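Local coordinates for protein molybdopterin converting factor, subunit 1 (Pyrococcus furiosus, PDB 1VJK) that probably acts as the small, ubiquitin-like sulfur-carrier subunit of molybdopterin synthase in molybdenum cofactor biosynthesis, at residues A[43-46]-A[47-50]. Residues are numbered along the deposited sequence; the frame is centred on the assembly and turned at random.
Sequences IEEI and KKRH
E45 meets the guanidinium of R49 at its edge in an i to i+4 salt bridge: OE2 lies in the plane of that group, 2.9 Å from NE, and the N-H points almost straight at it (175°). The oxygen receives it on its anti lone pair, and the carboxylate stands steeply to the guanidinium, their planes 78° apart. One face of the H50 ring is covered by CB of R49, 3.7 Å above its centre, while I46 O comes up obliquely, 3.6 Å from CD2. The outer ends of both residues are gathered by one carboxylate, that of E29 on strand 28-33: OE1 pairs with R49 NH1 in a salt bridge and OE2 takes a hydrogen bond from H50 NE2. R49 is thus held between two carboxylates, one from its own helix and one from the sheet.

A second salt bridge, E44 to K47, spans i to i+3 along the neighbouring flank. K47 sets out with CG anti to its carbonyl carbon (chi1 -65°) and stays extended, which carries NZ back along the helix to E44 OE2 at 3.2 Å. E44, bent at chi2, receives NZ on the syn side of OE2, somewhat out of the carboxylate plane. On the way the lysine's CE lies alongside I43 CG2, 3.7 Å away, and its side chain also touches F58. Were K47 cut back to an alanine, the E44 carboxylate would probably be left without this mate and I43 CG2 would lose the CE packed beside it.

Beneath the side chains, backbone i to i+4 hydrogen bonds step from K47 N to I43 O and reach H50 N to I46 O at 2.9 Å, where H50 leaves helical geometry. I43 and I46 turn inward, I46 onto I31 and Y16. Such a charged outer flank over a greasy inner one marks an amphipathic helix, here helix 39-49, packed on the mixed sheet of the ubiquitin-like beta-grasp fold of the ThiS/MoaD family.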
loop_
_atom_site.group_PDB
_atom_site.type_symbol
_atom_site.label_atom_id
_atom_site.label_comp_id
_atom_site.label_asym_id
_atom_site.label_seq_id
_atom_site.Cartn_x
_atom_site.Cartn_y
_atom_site.Cartn_z
ATOM N N ILE A 43 4.252 -2.445 -1.737
ATOM C CA ILE A 43 3.333 -3.576 -1.719
ATOM C C ILE A 43 4.062 -4.836 -1.260
ATOM O O ILE A 43 3.537 -5.607 -0.415
ATOM C CB ILE A 43 2.693 -3.758 -3.099
ATOM C CG1 ILE A 43 1.731 -2.608 -3.353
ATOM C CG2 ILE A 43 1.966 -5.130 -3.194
ATOM C CD1 ILE A 43 1.168 -2.529 -4.808
ATOM N N GLU A 44 5.279 -5.074 -1.780
ATOM C CA GLU A 44 6.036 -6.238 -1.303
ATOM C C GLU A 44 6.364 -6.188 0.171
ATOM O O GLU A 44 6.353 -7.242 0.844
ATOM C CB GLU A 44 7.286 -6.456 -2.149
ATOM C CG GLU A 44 6.956 -6.852 -3.590
ATOM C CD GLU A 44 5.977 -8.014 -3.698
ATOM O OE1 GLU A 44 6.326 -9.129 -3.253
ATOM O OE2 GLU A 44 4.851 -7.816 -4.214
ATOM N N GLU A 45 6.647 -5.003 0.689
ATOM C CA GLU A 45 6.945 -4.870 2.103
ATOM C C GLU A 45 5.696 -5.100 2.955
ATOM O O GLU A 45 5.804 -5.713 4.024
ATOM C CB GLU A 45 7.585 -3.500 2.401
ATOM C CG GLU A 45 7.874 -3.229 3.887
ATOM C CD GLU A 45 8.975 -4.089 4.495
ATOM O OE1 GLU A 45 9.767 -4.695 3.750
ATOM O OE2 GLU A 45 9.065 -4.151 5.744
ATOM N N ILE A 46 4.514 -4.642 2.502
ATOM C CA ILE A 46 3.274 -4.917 3.239
ATOM C C ILE A 46 3.062 -6.428 3.352
ATOM O O ILE A 46 2.753 -6.940 4.449
ATOM C CB ILE A 46 2.086 -4.214 2.564
ATOM C CG1 ILE A 46 2.208 -2.702 2.809
ATOM C CG2 ILE A 46 0.782 -4.747 3.098
ATOM C CD1 ILE A 46 1.308 -1.872 1.945
ATOM N N LYS A 47 3.276 -7.130 2.243
ATOM C CA LYS A 47 3.142 -8.591 2.219
ATOM C C LYS A 47 4.165 -9.289 3.128
ATOM O O LYS A 47 3.844 -10.328 3.750
ATOM C CB LYS A 47 3.256 -9.110 0.790
ATOM C CG LYS A 47 2.150 -8.655 -0.088
ATOM C CD LYS A 47 2.408 -9.150 -1.523
ATOM C CE LYS A 47 1.332 -8.717 -2.461
ATOM N NZ LYS A 47 1.837 -8.947 -3.862
ATOM N N LYS A 48 5.369 -8.732 3.218
ATOM C CA LYS A 48 6.405 -9.286 4.073
ATOM C C LYS A 48 6.060 -9.094 5.547
ATOM O O LYS A 48 6.321 -9.983 6.372
ATOM C CB LYS A 48 7.747 -8.623 3.753
ATOM C CG LYS A 48 8.915 -9.148 4.572
ATOM C CD LYS A 48 10.233 -8.509 4.129
ATOM C CE LYS A 48 11.390 -9.108 4.904
ATOM N NZ LYS A 48 11.342 -8.682 6.344
ATOM N N ARG A 49 5.499 -7.941 5.905
ATOM C CA ARG A 49 5.161 -7.668 7.291
ATOM C C ARG A 49 3.909 -8.408 7.738
ATOM O O ARG A 49 3.746 -8.737 8.912
ATOM C CB ARG A 49 4.923 -6.179 7.477
ATOM C CG ARG A 49 6.155 -5.378 7.376
ATOM C CD ARG A 49 5.905 -3.949 7.724
ATOM N NE ARG A 49 7.150 -3.170 7.652
ATOM C CZ ARG A 49 7.402 -2.080 8.379
ATOM N NH1 ARG A 49 6.493 -1.590 9.217
ATOM N NH2 ARG A 49 8.553 -1.468 8.209
ATOM N N HIS A 50 2.989 -8.586 6.802
ATOM C CA HIS A 50 1.660 -9.098 7.113
ATOM C C HIS A 50 1.307 -10.168 6.113
ATOM O O HIS A 50 0.705 -9.882 5.049
ATOM C CB HIS A 50 0.621 -7.967 7.044
ATOM C CG HIS A 50 1.003 -6.758 7.831
ATOM N ND1 HIS A 50 1.220 -6.780 9.200
ATOM C CD2 HIS A 50 1.240 -5.491 7.431
ATOM C CE1 HIS A 50 1.553 -5.561 9.601
ATOM N NE2 HIS A 50 1.558 -4.762 8.552
#